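Local coordinates for hemin ABC transporter, periplasmic hemin-binding protein HutB (Vibrio cholerae, PDB 5KHL) that binds heme in the periplasm and probably delivers it to a membrane-embedded ABC transporter for import into the cell, at residues L153-H158 with D206-S211; S168-D173 with T190-L195. All coordinates share one frame; numbering follows the deposited sequence.

Overall arrangement
The chain first builds the four-stranded parallel sheet of one lobe, then runs through helix 125-143 into a second lobe, where both contacts lie. Strand 152-156 opens the mixed sheet there. Strand 164-166 returns antiparallel beside it and leads into 168-173, the start of helix 171-178; after a further loop, 190-195 comes back and closes interaction 2 at the sheet's outer edge. Helix 197-203 follows, and 206-211 then takes its place on the other side of 153-158, closing interaction 1. Interaction 2 is thus nested within interaction 1. Their centres lie about 11 Å apart, and they meet directly where Phe154 packs on Pro172 and Leu155 and Leu153 pack on Leu195.

Interaction 1: L153-H158 with D206-S211; sequences LFLLLH and DMVLVS
Leu153, Phe154 and Leu155 pair with Val208, Leu209 and Val210 as neighbouring parallel strands in the mixed sheet of the second lobe, a layout consistent with the two-lobed periplasmic binding protein family. Regular backbone bonds alternate between the strands: Leu153 N donates to Met207 O, Leu209 N to Leu153 O at 2.7 Å, and Leu155 N to Leu209 O at 2.8 Å. The other edge of 153-156 is taken by strand 164-166.

Apolar side chains cover both faces, as suits a buried strand pair. On the face of Leu155 and Val208, Leu155 CD1 meets Val208 CG1 at 3.5 Å. Further along, Leu157 crosses Val210 at about a right angle, CD1 against CG2, and Val224 of helix 221-227 packs on both. On the opposite face, Phe154 CG lies anti to its backbone N (chi1 179°), which carries the ring along the neighbouring strand: CD1 lies 3.7 Å from Leu209 CB, and CZ lies near Ser211 CA, whose position is uncertain. Leu156 brings CD1 to the edge of this ring, in its plane.

A small hydroxyl residue suits the end of the strand, where backbone pairing gives way to side-chain bonds. Although Ser211 is poorly ordered, as modelled both its N and OG donate to Leu155 O, the hydroxyl at 3.0 Å. The same OG accepts a nearly straight bond from Leu157 N at 2.7 Å, with an N-H...O angle of 178°.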
# COMPACT_ATOMS: atom_id res chain seq x y z
N LEU A 153 3.90 -12.33 10.50
CA LEU A 153 3.85 -12.63 9.08
C LEU A 153 2.65 -11.99 8.45
O LEU A 153 1.58 -11.88 9.07
CB LEU A 153 3.80 -14.14 8.81
CG LEU A 153 5.02 -15.03 9.05
CD1 LEU A 153 4.56 -16.48 8.96
CD2 LEU A 153 6.14 -14.73 8.06
N PHE A 154 2.80 -11.58 7.19
CA PHE A 154 1.67 -11.20 6.39
C PHE A 154 1.34 -12.32 5.40
O PHE A 154 2.19 -12.73 4.62
CB PHE A 154 1.92 -9.90 5.65
CG PHE A 154 0.78 -9.48 4.77
CD1 PHE A 154 -0.21 -8.67 5.26
CD2 PHE A 154 0.69 -9.94 3.47
CE1 PHE A 154 -1.27 -8.30 4.45
CE2 PHE A 154 -0.35 -9.57 2.66
CZ PHE A 154 -1.33 -8.75 3.14
N LEU A 155 0.10 -12.80 5.45
CA LEU A 155 -0.36 -13.85 4.54
C LEU A 155 -1.31 -13.31 3.48
O LEU A 155 -2.28 -12.60 3.77
CB LEU A 155 -1.05 -14.98 5.31
CG LEU A 155 -0.22 -15.77 6.32
CD1 LEU A 155 -1.09 -16.83 6.96
CD2 LEU A 155 1.02 -16.40 5.67
N LEU A 156 -1.01 -13.64 2.24
CA LEU A 156 -1.83 -13.24 1.12
C LEU A 156 -2.64 -14.46 0.77
O LEU A 156 -2.11 -15.41 0.19
CB LEU A 156 -0.96 -12.79 -0.05
CG LEU A 156 -1.60 -11.88 -1.09
CD1 LEU A 156 -1.97 -10.54 -0.48
CD2 LEU A 156 -0.64 -11.68 -2.26
N LEU A 157 -3.91 -14.45 1.17
CA LEU A 157 -4.78 -15.62 0.99
C LEU A 157 -5.78 -15.37 -0.13
O LEU A 157 -6.31 -14.27 -0.26
CB LEU A 157 -5.52 -15.93 2.30
CG LEU A 157 -4.64 -16.08 3.56
CD1 LEU A 157 -5.45 -16.16 4.84
CD2 LEU A 157 -3.74 -17.29 3.46
N HIS A 158 -6.02 -16.38 -0.96
CA HIS A 158 -7.08 -16.32 -1.98
C HIS A 158 -7.89 -17.61 -2.01
O HIS A 158 -7.43 -18.67 -1.58
CB HIS A 158 -6.52 -16.05 -3.38
CG HIS A 158 -6.00 -14.65 -3.57
ND1 HIS A 158 -6.18 -13.66 -2.65
CD2 HIS A 158 -5.30 -14.10 -4.60
CE1 HIS A 158 -5.61 -12.53 -3.08
NE2 HIS A 158 -5.08 -12.78 -4.26
N ASP A 206 3.92 -14.76 15.96
CA ASP A 206 3.10 -14.37 17.10
C ASP A 206 1.82 -13.71 16.61
O ASP A 206 0.76 -13.76 17.26
CB ASP A 206 3.87 -13.42 18.01
CG ASP A 206 5.16 -14.03 18.52
OD1 ASP A 206 5.08 -15.01 19.29
OD2 ASP A 206 6.25 -13.53 18.17
N MET A 207 1.91 -13.08 15.44
CA MET A 207 0.77 -12.43 14.86
C MET A 207 0.75 -12.64 13.36
O MET A 207 1.77 -12.53 12.68
CB MET A 207 0.78 -10.93 15.18
CG MET A 207 -0.38 -10.16 14.54
SD MET A 207 -0.24 -8.37 14.74
CE MET A 207 -0.98 -8.17 16.35
N VAL A 208 -0.42 -12.93 12.83
CA VAL A 208 -0.54 -13.00 11.39
C VAL A 208 -1.41 -11.84 10.90
O VAL A 208 -2.47 -11.56 11.46
CB VAL A 208 -1.09 -14.36 10.95
CG1 VAL A 208 -1.47 -14.36 9.48
CG2 VAL A 208 -0.07 -15.45 11.28
N LEU A 209 -0.93 -11.14 9.88
CA LEU A 209 -1.72 -10.10 9.21
C LEU A 209 -2.31 -10.66 7.91
O LEU A 209 -1.65 -11.45 7.22
CB LEU A 209 -0.86 -8.87 8.92
CG LEU A 209 -0.12 -8.23 10.10
CD1 LEU A 209 0.71 -7.02 9.64
CD2 LEU A 209 -1.10 -7.84 11.21
N VAL A 210 -3.53 -10.26 7.55
CA VAL A 210 -4.17 -10.89 6.39
C VAL A 210 -4.56 -9.96 5.25
O VAL A 210 -5.09 -8.88 5.47
CB VAL A 210 -5.41 -11.69 6.80
CG1 VAL A 210 -6.45 -11.66 5.70
CG2 VAL A 210 -5.01 -13.12 7.10
N SER A 211 -4.27 -10.46 4.04
CA SER A 211 -4.46 -9.83 2.72
C SER A 211 -5.58 -8.82 2.58
O SER A 211 -6.43 -8.92 1.68
CB SER A 211 -4.65 -10.94 1.67
OG SER A 211 -4.90 -12.20 2.27

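Interaction 2: S168-D173 with T190-L195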
# COMPACT_ATOMS: atom_id res chain seq x y z
N SER A 168 10.92 -10.32 1.63
CA SER A 168 11.63 -9.06 1.48
C SER A 168 11.02 -8.20 0.36
O SER A 168 10.29 -8.71 -0.50
CB SER A 168 13.10 -9.31 1.17
OG SER A 168 13.27 -9.74 -0.17
N ASP A 169 11.32 -6.90 0.39
CA ASP A 169 10.90 -5.95 -0.65
C ASP A 169 9.39 -5.82 -0.88
O ASP A 169 8.95 -5.51 -1.98
CB ASP A 169 11.56 -6.30 -1.97
CG ASP A 169 12.87 -5.59 -2.16
OD1 ASP A 169 13.93 -6.23 -1.95
OD2 ASP A 169 12.84 -4.39 -2.51
N THR A 170 8.59 -6.03 0.16
CA THR A 170 7.15 -5.82 0.07
C THR A 170 6.70 -4.75 1.07
O THR A 170 7.29 -4.60 2.14
CB THR A 170 6.37 -7.12 0.31
OG1 THR A 170 6.58 -7.56 1.67
CG2 THR A 170 6.82 -8.22 -0.67
N VAL A 171 5.66 -4.01 0.71
CA VAL A 171 5.09 -3.06 1.66
C VAL A 171 4.70 -3.75 2.99
O VAL A 171 4.94 -3.20 4.05
CB VAL A 171 3.87 -2.30 1.05
CG1 VAL A 171 3.34 -1.24 2.00
CG2 VAL A 171 4.25 -1.68 -0.26
N PRO A 172 4.12 -4.97 2.94
CA PRO A 172 3.88 -5.63 4.23
C PRO A 172 5.17 -5.95 5.00
O PRO A 172 5.15 -5.90 6.21
CB PRO A 172 3.15 -6.91 3.82
CG PRO A 172 2.48 -6.56 2.60
CD PRO A 172 3.44 -5.69 1.86
N ASP A 173 6.27 -6.24 4.32
CA ASP A 173 7.53 -6.41 5.03
C ASP A 173 8.01 -5.13 5.72
O ASP A 173 8.46 -5.17 6.86
CB ASP A 173 8.64 -6.89 4.10
CG ASP A 173 9.97 -6.97 4.81
OD1 ASP A 173 10.88 -6.19 4.48
OD2 ASP A 173 10.07 -7.80 5.73
N THR A 190 11.67 -13.54 -1.14
CA THR A 190 11.70 -12.25 -1.78
C THR A 190 10.39 -12.06 -2.51
O THR A 190 9.92 -12.96 -3.20
CB THR A 190 12.91 -12.12 -2.71
OG1 THR A 190 14.11 -12.36 -1.95
CG2 THR A 190 12.96 -10.73 -3.32
N SER A 191 9.79 -10.89 -2.31
CA SER A 191 8.47 -10.59 -2.85
C SER A 191 7.43 -11.57 -2.28
O SER A 191 7.62 -12.13 -1.20
CB SER A 191 8.49 -10.63 -4.39
OG SER A 191 7.28 -10.16 -4.95
N TYR A 192 6.34 -11.75 -3.00
CA TYR A 192 5.26 -12.65 -2.57
C TYR A 192 5.41 -14.07 -3.13
O TYR A 192 5.38 -14.28 -4.34
CB TYR A 192 3.92 -12.07 -2.99
CG TYR A 192 3.59 -10.75 -2.36
CD1 TYR A 192 3.94 -9.56 -2.98
CD2 TYR A 192 2.93 -10.68 -1.13
CE1 TYR A 192 3.63 -8.34 -2.42
CE2 TYR A 192 2.61 -9.47 -0.56
CZ TYR A 192 2.96 -8.31 -1.21
OH TYR A 192 2.66 -7.10 -0.66
N LYS A 193 5.55 -15.04 -2.25
CA LYS A 193 5.72 -16.42 -2.68
C LYS A 193 4.82 -17.33 -1.85
O LYS A 193 4.42 -16.97 -0.75
CB LYS A 193 7.19 -16.84 -2.55
CG LYS A 193 8.17 -15.92 -3.26
CD LYS A 193 8.17 -16.12 -4.76
CE LYS A 193 8.88 -14.97 -5.46
NZ LYS A 193 10.23 -14.71 -4.90
N PRO A 194 4.46 -18.50 -2.40
CA PRO A 194 3.79 -19.53 -1.61
C PRO A 194 4.60 -19.87 -0.36
O PRO A 194 5.83 -20.01 -0.44
CB PRO A 194 3.74 -20.71 -2.57
CG PRO A 194 3.60 -20.07 -3.88
CD PRO A 194 4.45 -18.83 -3.84
N LEU A 195 3.91 -19.95 0.77
CA LEU A 195 4.58 -20.26 2.03
C LEU A 195 4.30 -21.71 2.41
O LEU A 195 3.17 -22.06 2.75
CB LEU A 195 4.11 -19.33 3.15
CG LEU A 195 4.71 -19.57 4.54
CD1 LEU A 195 6.22 -19.43 4.51
CD2 LEU A 195 4.11 -18.63 5.57
O HOH W 1 4.34 -5.01 -2.14
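Ser168 and Thr190 bring their backbones together in a single bridge, CA to CA 4.6 Å, and Ser191 N donates to Ser168 O at 2.9 Å. Beyond the bridge the two backbones diverge: Asp169 adopts a left-handed backbone conformation and the chain turns into helix 171-178, while 190-195 continues as strand 192-194, one of the two outermost strands of the mixed sheet, antiparallel to 164-166. The contact therefore joins a helix N-terminus to a sheet edge. Thr170 is the N-cap, a fitting place for a short hydroxyl side chain: its OG1 sits between the backbone N and the carbonyl carbon (chi1 65°) and accepts from Asp173 N at 3.0 Å, while also bonding to Gly167 O. That rotation leaves the methyl to face the strand, and CG2 makes a CH-pi contact over one face of Tyr192, 3.9 Å from the ring centroid and offset toward the rim. Pro172, which has no N-H to satisfy and so suits the first turn of the helix, meets the far end of the tyrosine, CD lying 3.0 Å from OH. One water links that OH at 3.1 Å to Val171 N, the latter bond weak. Near the bridge, Ser168 OG and Thr190 OG1 form a weak hydrogen bond at 3.3 Å.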